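Side-chain contacts in holliday junction resolvase Hjc (Sulfolobus solfataricus, PDB 4TKD), which cuts four-way DNA (Holliday) junctions as a magnesium-dependent homodimeric endonuclease, placing paired nicks in opposing strands during genetic recombination: residues N14-S17 against R18-K22; I74-F77 against A78-G82; F97-F100 against E101-R104. All blocks are in the same frame, centred on the assembly; numbering follows the deposited sequence.

In the fold
All three contacts are local, each made by residues a few places apart in the chain. Contact 1 lies on helix 10-21 and contact 2 on helix 68-81; their centres are about 22 Å apart and they do not touch, the nearest atoms being about 13 Å apart. Contact 3, where strand 97-99 runs into a tight turn, meets both: Phe97 CE1 packs on Ile15 CD1 at 3.6 Å, and Phe100 CE1 on Ile74 CD1 at 3.5 Å. Each contact has an inferred magnesium ligand close by: Val16 has its side chain about 5 Å from that of Glu12, Ile74 about 4 Å from that of Glu55, and Phe100 about 5 Å from that of Glu55.

Contact 1: residues N14-S17 against R18-K22; sequences NIVS and RLRDK
With CG anti to its carbonyl carbon (chi1 -80°) and its chain extended from CG to NE, Arg20 runs back beside Val16, one turn earlier. Val16 turns CG1 anti to its backbone N (chi1 168°), which sets this methyl over one face of the Arg20 guanidinium, near its rim, 3.4 Å from Arg20 NH1. The contact is apolar cover for a flat cation, whose NH2 is hydrogen-bonded to Val26 O on strand 25-28. Ile15 and Leu19 run alongside each other in the same direction, Ile15 CG2 meeting Leu19 CD1 at 3.8 Å. These i to i+4 pairs belong to helix 10-21, which packs by Ile15, Val16 and Leu19 on the mixed sheet of this PD-(D/E)XK-type nuclease; Ile43 and Ile54 are among the sheet residues met. Backbone bonds join the same turns: Leu19 N reaches Ile15 O at 3.0 Å, nearly straight at 166°, and Arg20 N reaches Val16 O at 3.0 Å. On the exposed flank Asp21 OD2 stands above one face of the Arg18 guanidinium, 3.7 Å from Arg18 NH2, a long salt bridge of charges alone, the oxygen lying well off the guanidinium plane.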
loop_
_atom_site.group_PDB
_atom_site.type_symbol
_atom_site.label_atom_id
_atom_site.label_comp_id
_atom_site.label_asym_id
_atom_site.label_seq_id
_atom_site.Cartn_x
_atom_site.Cartn_y
_atom_site.Cartn_z
ATOM N N ASN C 14 -0.259 -20.383 -18.009
ATOM C CA ASN C 14 1.003 -20.604 -17.289
ATOM C C ASN C 14 1.023 -19.870 -15.942
ATOM O O ASN C 14 1.584 -20.389 -14.983
ATOM C CB ASN C 14 2.173 -20.091 -18.140
ATOM C CG ASN C 14 3.243 -21.106 -18.509
ATOM O OD1 ASN C 14 4.429 -20.762 -18.611
ATOM N ND2 ASN C 14 2.862 -22.360 -18.779
ATOM N N ILE C 15 0.451 -18.638 -15.888
ATOM C CA ILE C 15 0.382 -17.824 -14.666
ATOM C C ILE C 15 -0.631 -18.457 -13.695
ATOM O O ILE C 15 -0.319 -18.639 -12.514
ATOM C CB ILE C 15 0.084 -16.323 -14.977
ATOM C CG1 ILE C 15 1.251 -15.669 -15.753
ATOM C CG2 ILE C 15 -0.220 -15.544 -13.685
ATOM C CD1 ILE C 15 0.992 -14.240 -16.335
ATOM N N VAL C 16 -1.830 -18.809 -14.205
ATOM C CA VAL C 16 -2.923 -19.423 -13.428
ATOM C C VAL C 16 -2.466 -20.736 -12.783
ATOM O O VAL C 16 -2.670 -20.938 -11.580
ATOM C CB VAL C 16 -4.222 -19.583 -14.271
ATOM C CG1 VAL C 16 -5.240 -20.478 -13.578
ATOM C CG2 VAL C 16 -4.850 -18.220 -14.584
ATOM N N SER C 17 -1.766 -21.581 -13.569
ATOM C CA SER C 17 -1.261 -22.881 -13.129
ATOM C C SER C 17 -0.204 -22.756 -12.034
ATOM O O SER C 17 -0.248 -23.516 -11.073
ATOM C CB SER C 17 -0.729 -23.678 -14.316
ATOM O OG SER C 17 -0.297 -24.961 -13.896
ATOM N N ARG C 18 0.746 -21.823 -12.177
ATOM C CA ARG C 18 1.797 -21.608 -11.190
ATOM C C ARG C 18 1.264 -21.000 -9.893
ATOM O O ARG C 18 1.664 -21.455 -8.819
ATOM C CB ARG C 18 2.970 -20.823 -11.787
ATOM C CG ARG C 18 4.112 -21.763 -12.189
ATOM C CD ARG C 18 5.315 -21.651 -11.262
ATOM N NE ARG C 18 5.045 -22.129 -9.904
ATOM C CZ ARG C 18 5.399 -23.324 -9.440
ATOM N NH1 ARG C 18 5.122 -23.664 -8.188
ATOM N NH2 ARG C 18 6.041 -24.187 -10.222
ATOM N N LEU C 19 0.297 -20.045 -9.983
ATOM C CA LEU C 19 -0.357 -19.495 -8.782
ATOM C C LEU C 19 -1.126 -20.588 -8.040
ATOM O O LEU C 19 -1.046 -20.674 -6.804
ATOM C CB LEU C 19 -1.259 -18.293 -9.110
ATOM C CG LEU C 19 -0.511 -17.003 -9.473
ATOM C CD1 LEU C 19 -1.446 -15.985 -10.064
ATOM C CD2 LEU C 19 0.247 -16.432 -8.256
ATOM N N ARG C 20 -1.795 -21.477 -8.796
ATOM C CA ARG C 20 -2.482 -22.637 -8.215
ATOM C C ARG C 20 -1.487 -23.585 -7.520
ATOM O O ARG C 20 -1.750 -24.001 -6.390
ATOM C CB ARG C 20 -3.348 -23.364 -9.255
ATOM C CG ARG C 20 -4.681 -22.655 -9.469
ATOM C CD ARG C 20 -5.578 -23.346 -10.468
ATOM N NE ARG C 20 -6.822 -22.590 -10.650
ATOM C CZ ARG C 20 -7.523 -22.543 -11.780
ATOM N NH1 ARG C 20 -7.122 -23.224 -12.845
ATOM N NH2 ARG C 20 -8.619 -21.796 -11.859
ATOM N N ASP C 21 -0.299 -23.817 -8.126
ATOM C CA ASP C 21 0.757 -24.656 -7.528
ATOM C C ASP C 21 1.239 -24.063 -6.201
ATOM O O ASP C 21 1.677 -24.804 -5.327
ATOM C CB ASP C 21 1.962 -24.809 -8.478
ATOM C CG ASP C 21 1.739 -25.621 -9.747
ATOM O OD1 ASP C 21 0.723 -26.357 -9.817
ATOM O OD2 ASP C 21 2.592 -25.533 -10.668
ATOM N N LYS C 22 1.144 -22.732 -6.049
ATOM C CA LYS C 22 1.561 -22.028 -4.833
ATOM C C LYS C 22 0.452 -21.931 -3.763
ATOM O O LYS C 22 0.642 -21.252 -2.759
ATOM C CB LYS C 22 2.147 -20.636 -5.155
ATOM C CG LYS C 22 3.311 -20.614 -6.149
ATOM C CD LYS C 22 4.632 -21.015 -5.579
ATOM C CE LYS C 22 5.725 -20.605 -6.544
ATOM N NZ LYS C 22 6.897 -21.521 -6.463
#

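Contact 2: residues I74-F77 against A78-G82; sequences IIEF and ARKSG
The Arg79 guanidinium takes the Glu76 carboxylate at its edge, with Glu76 CD in its plane. Its NE and NH2 each take one carboxylate oxygen. Arg79 NE bonds Glu76 OE1 at 3.0 Å, nearly straight at 173°. Arg79 NH2 bonds Glu76 OE2 at 2.8 Å and is almost as straight. The planes of the two groups are nevertheless 34° apart, and both carboxylate oxygens are met from above the carboxylate plane. The Phe77 ring, the other flat group, has the backbone N of Ala78 at its edge, 3.9 Å from Phe77 CD1.

The salt bridge closes because Glu76 bends at chi2 (-52°) and Arg79 at chi3, so that two side chains three residues apart run side by side. Two bonds, one to each oxygen, should restrain rotation of both groups. Lys80 extends alongside, its NZ 4.4 Å from Glu76 OE2: this is too far for a salt bridge, but its positive charge would probably add to the stabilisation of the carboxylate.

This is an i to i+3 ion pair on helix 68-81. The side turned to the sheet of the nuclease core is largely apolar: Phe77, Ala78 and Ser81 meet Leu53, while Ile74 touches Glu55, an inferred magnesium ligand. Phe77 also packs on Val26 of the second subunit, and Ser81 on Leu46 of that subunit, placing the end of the helix at a subunit interface.

Backbone bonds join successive turns, Lys80 N to Glu76 O at 2.9 Å among them. Near the C-terminus of the helix, Phe77 O accepts from Ser81 N at 2.9 Å and has Ser81 OG equally near. Gly82 then leaves the helix with positive phi, a conformation that favours glycine.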
loop_
_atom_site.group_PDB
_atom_site.type_symbol
_atom_site.label_atom_id
_atom_site.label_comp_id
_atom_site.label_asym_id
_atom_site.label_seq_id
_atom_site.Cartn_x
_atom_site.Cartn_y
_atom_site.Cartn_z
ATOM N N ILE C 74 -9.766 -0.929 -13.460
ATOM C CA ILE C 74 -8.950 -1.925 -12.757
ATOM C C ILE C 74 -8.311 -1.335 -11.495
ATOM O O ILE C 74 -8.167 -2.049 -10.506
ATOM C CB ILE C 74 -8.001 -2.796 -13.636
ATOM C CG1 ILE C 74 -6.960 -1.935 -14.382
ATOM C CG2 ILE C 74 -8.797 -3.715 -14.564
ATOM C CD1 ILE C 74 -5.784 -2.640 -14.974
ATOM N N ILE C 75 -7.948 -0.014 -11.538
ATOM C CA ILE C 75 -7.358 0.728 -10.415
ATOM C C ILE C 75 -8.414 0.776 -9.285
ATOM O O ILE C 75 -8.101 0.579 -8.102
ATOM C CB ILE C 75 -6.902 2.160 -10.871
ATOM C CG1 ILE C 75 -5.570 2.120 -11.661
ATOM C CG2 ILE C 75 -6.768 3.125 -9.672
ATOM C CD1 ILE C 75 -5.306 3.353 -12.544
ATOM N N GLU C 76 -9.651 1.047 -9.669
ATOM C CA GLU C 76 -10.785 1.171 -8.760
ATOM C C GLU C 76 -11.141 -0.191 -8.107
ATOM O O GLU C 76 -11.384 -0.258 -6.898
ATOM C CB GLU C 76 -11.996 1.772 -9.497
ATOM C CG GLU C 76 -12.131 3.291 -9.479
ATOM C CD GLU C 76 -12.071 3.962 -8.119
ATOM O OE1 GLU C 76 -10.944 4.327 -7.732
ATOM O OE2 GLU C 76 -13.128 4.276 -7.533
ATOM N N PHE C 77 -11.138 -1.266 -8.901
ATOM C CA PHE C 77 -11.383 -2.638 -8.417
ATOM C C PHE C 77 -10.292 -2.966 -7.377
ATOM O O PHE C 77 -10.628 -3.411 -6.286
ATOM C CB PHE C 77 -11.321 -3.632 -9.603
ATOM C CG PHE C 77 -11.770 -5.050 -9.342
ATOM C CD1 PHE C 77 -10.911 -5.974 -8.752
ATOM C CD2 PHE C 77 -13.052 -5.468 -9.704
ATOM C CE1 PHE C 77 -11.326 -7.286 -8.515
ATOM C CE2 PHE C 77 -13.473 -6.777 -9.446
ATOM C CZ PHE C 77 -12.602 -7.682 -8.867
ATOM N N ALA C 78 -8.995 -2.686 -7.706
ATOM C CA ALA C 78 -7.838 -2.887 -6.822
ATOM C C ALA C 78 -7.940 -2.118 -5.517
ATOM O O ALA C 78 -7.631 -2.673 -4.462
ATOM C CB ALA C 78 -6.551 -2.512 -7.536
ATOM N N ARG C 79 -8.351 -0.836 -5.600
ATOM C CA ARG C 79 -8.482 0.046 -4.446
ATOM C C ARG C 79 -9.602 -0.445 -3.496
ATOM O O ARG C 79 -9.398 -0.513 -2.275
ATOM C CB ARG C 79 -8.738 1.490 -4.892
ATOM C CG ARG C 79 -8.867 2.480 -3.723
ATOM C CD ARG C 79 -9.382 3.870 -4.117
ATOM N NE ARG C 79 -10.702 3.851 -4.762
ATOM C CZ ARG C 79 -11.860 3.708 -4.128
ATOM N NH1 ARG C 79 -11.890 3.561 -2.809
ATOM N NH2 ARG C 79 -12.997 3.695 -4.807
ATOM N N LYS C 80 -10.775 -0.754 -4.056
ATOM C CA LYS C 80 -11.944 -1.242 -3.293
ATOM C C LYS C 80 -11.685 -2.584 -2.654
ATOM O O LYS C 80 -12.023 -2.785 -1.489
ATOM C CB LYS C 80 -13.188 -1.318 -4.180
ATOM C CG LYS C 80 -13.761 0.058 -4.511
ATOM C CD LYS C 80 -14.811 -0.071 -5.571
ATOM C CE LYS C 80 -15.451 1.260 -5.835
ATOM N NZ LYS C 80 -16.266 1.209 -7.069
ATOM N N SER C 81 -11.064 -3.503 -3.401
ATOM C CA SER C 81 -10.748 -4.856 -2.921
ATOM C C SER C 81 -9.635 -4.893 -1.874
ATOM O O SER C 81 -9.594 -5.818 -1.076
ATOM C CB SER C 81 -10.362 -5.751 -4.097
ATOM O OG SER C 81 -9.128 -5.328 -4.652
ATOM N N GLY C 82 -8.714 -3.937 -1.938
ATOM C CA GLY C 82 -7.531 -3.901 -1.089
ATOM C C GLY C 82 -6.455 -4.818 -1.637
ATOM O O GLY C 82 -5.522 -5.177 -0.913
#

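Contact 3: residues F97-F100 against E101-R104; sequences FIPF and EKLR
Apolar packing centres on Leu103, whose CD1 lies over one face of the Phe100 ring in a CH-pi contact, 3.9 Å from the ring centroid and 20° off its normal. The methyl is offset toward the rim, nearest Phe100 CE1. The second branch of Leu103 goes to Ile98, CD2 meeting Ile98 CG2 at 3.8 Å with the two side chains at about a right angle. Leu103 CG stands anti to its carbonyl carbon (chi1 -50°), and chi2 (-162°) then sends CD1 to the ring and CD2 to Ile98. An alanine here would remove both methyls and would probably leave a gap over that face of the Phe100 ring and beside Ile98 CG2. Lys102 lies alongside the Pro99 ring, its CG 3.8 Å from Pro99 CD.

Backbone hydrogen bonds hold the turn: Lys102 N donates to Pro99 O at 3.0 Å and Leu103 N to Phe100 O at 3.2 Å. Lys102 NZ is hydrogen-bonded to Glu130 O of the third subunit. The i to i+3 backbone bonds mark a 3-10 turn, here following strand 97-99, outermost in this chain's mixed sheet in the nuclease core, with Phe100 near the inferred magnesium ligand Glu55.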
loop_
_atom_site.group_PDB
_atom_site.type_symbol
_atom_site.label_atom_id
_atom_site.label_comp_id
_atom_site.label_asym_id
_atom_site.label_seq_id
_atom_site.Cartn_x
_atom_site.Cartn_y
_atom_site.Cartn_z
ATOM N N PHE C 97 5.921 -9.288 -14.113
ATOM C CA PHE C 97 4.783 -8.581 -13.564
ATOM C C PHE C 97 5.203 -7.170 -13.157
ATOM O O PHE C 97 6.120 -7.000 -12.350
ATOM C CB PHE C 97 4.218 -9.350 -12.357
ATOM C CG PHE C 97 3.852 -10.774 -12.656
ATOM C CD1 PHE C 97 2.592 -11.104 -13.149
ATOM C CD2 PHE C 97 4.765 -11.791 -12.464
ATOM C CE1 PHE C 97 2.275 -12.421 -13.482
ATOM C CE2 PHE C 97 4.441 -13.108 -12.781
ATOM C CZ PHE C 97 3.205 -13.413 -13.300
ATOM N N ILE C 98 4.530 -6.169 -13.722
ATOM C CA ILE C 98 4.795 -4.764 -13.434
ATOM C C ILE C 98 3.778 -4.224 -12.433
ATOM O O ILE C 98 2.589 -4.200 -12.754
ATOM C CB ILE C 98 4.891 -3.911 -14.735
ATOM C CG1 ILE C 98 6.073 -4.395 -15.604
ATOM C CG2 ILE C 98 5.016 -2.416 -14.423
ATOM C CD1 ILE C 98 5.952 -4.080 -17.105
ATOM N N PRO C 99 4.215 -3.764 -11.228
ATOM C CA PRO C 99 3.249 -3.157 -10.282
ATOM C C PRO C 99 2.583 -1.968 -10.959
ATOM O O PRO C 99 3.265 -1.168 -11.605
ATOM C CB PRO C 99 4.118 -2.714 -9.097
ATOM C CG PRO C 99 5.387 -3.518 -9.229
ATOM C CD PRO C 99 5.595 -3.673 -10.711
ATOM N N PHE C 100 1.239 -1.897 -10.894
ATOM C CA PHE C 100 0.489 -0.855 -11.568
ATOM C C PHE C 100 0.933 0.568 -11.277
ATOM O O PHE C 100 0.804 1.424 -12.162
ATOM C CB PHE C 100 -1.013 -1.013 -11.361
ATOM C CG PHE C 100 -1.769 -0.716 -12.624
ATOM C CD1 PHE C 100 -1.815 -1.644 -13.663
ATOM C CD2 PHE C 100 -2.438 0.491 -12.783
ATOM C CE1 PHE C 100 -2.516 -1.363 -14.840
ATOM C CE2 PHE C 100 -3.142 0.771 -13.961
ATOM C CZ PHE C 100 -3.171 -0.153 -14.982
ATOM N N GLU C 101 1.466 0.808 -10.058
ATOM C CA GLU C 101 1.976 2.108 -9.594
ATOM C C GLU C 101 3.228 2.585 -10.335
ATOM O O GLU C 101 3.541 3.770 -10.268
ATOM C CB GLU C 101 2.209 2.151 -8.073
ATOM C CG GLU C 101 2.727 0.867 -7.467
ATOM C CD GLU C 101 1.600 0.003 -6.951
ATOM O OE1 GLU C 101 1.066 -0.773 -7.768
ATOM O OE2 GLU C 101 1.157 0.201 -5.795
ATOM N N LYS C 102 3.916 1.681 -11.068
ATOM C CA LYS C 102 5.102 2.007 -11.865
ATOM C C LYS C 102 4.691 2.627 -13.199
ATOM O O LYS C 102 5.524 3.281 -13.833
ATOM C CB LYS C 102 5.962 0.754 -12.121
ATOM C CG LYS C 102 6.402 0.016 -10.855
ATOM C CD LYS C 102 7.812 0.356 -10.401
ATOM C CE LYS C 102 8.867 -0.534 -11.028
ATOM N NZ LYS C 102 10.128 -0.541 -10.232
ATOM N N LEU C 103 3.422 2.420 -13.643
ATOM C CA LEU C 103 2.974 2.980 -14.916
ATOM C C LEU C 103 2.817 4.493 -14.799
ATOM O O LEU C 103 2.448 4.993 -13.736
ATOM C CB LEU C 103 1.643 2.370 -15.433
ATOM C CG LEU C 103 1.433 0.853 -15.512
ATOM C CD1 LEU C 103 0.276 0.542 -16.440
ATOM C CD2 LEU C 103 2.664 0.121 -16.005
ATOM N N ARG C 104 3.076 5.215 -15.897
ATOM C CA ARG C 104 2.922 6.667 -15.906
ATOM C C ARG C 104 1.639 7.058 -16.619
ATOM O O ARG C 104 1.262 6.439 -17.610
ATOM C CB ARG C 104 4.174 7.392 -16.465
ATOM C CG ARG C 104 4.452 7.191 -17.954
ATOM C CD ARG C 104 5.407 8.234 -18.514
ATOM N NE ARG C 104 4.900 8.784 -19.773
ATOM C CZ ARG C 104 5.221 8.329 -20.982
ATOM N NH1 ARG C 104 6.078 7.319 -21.113
ATOM N NH2 ARG C 104 4.689 8.878 -22.068
#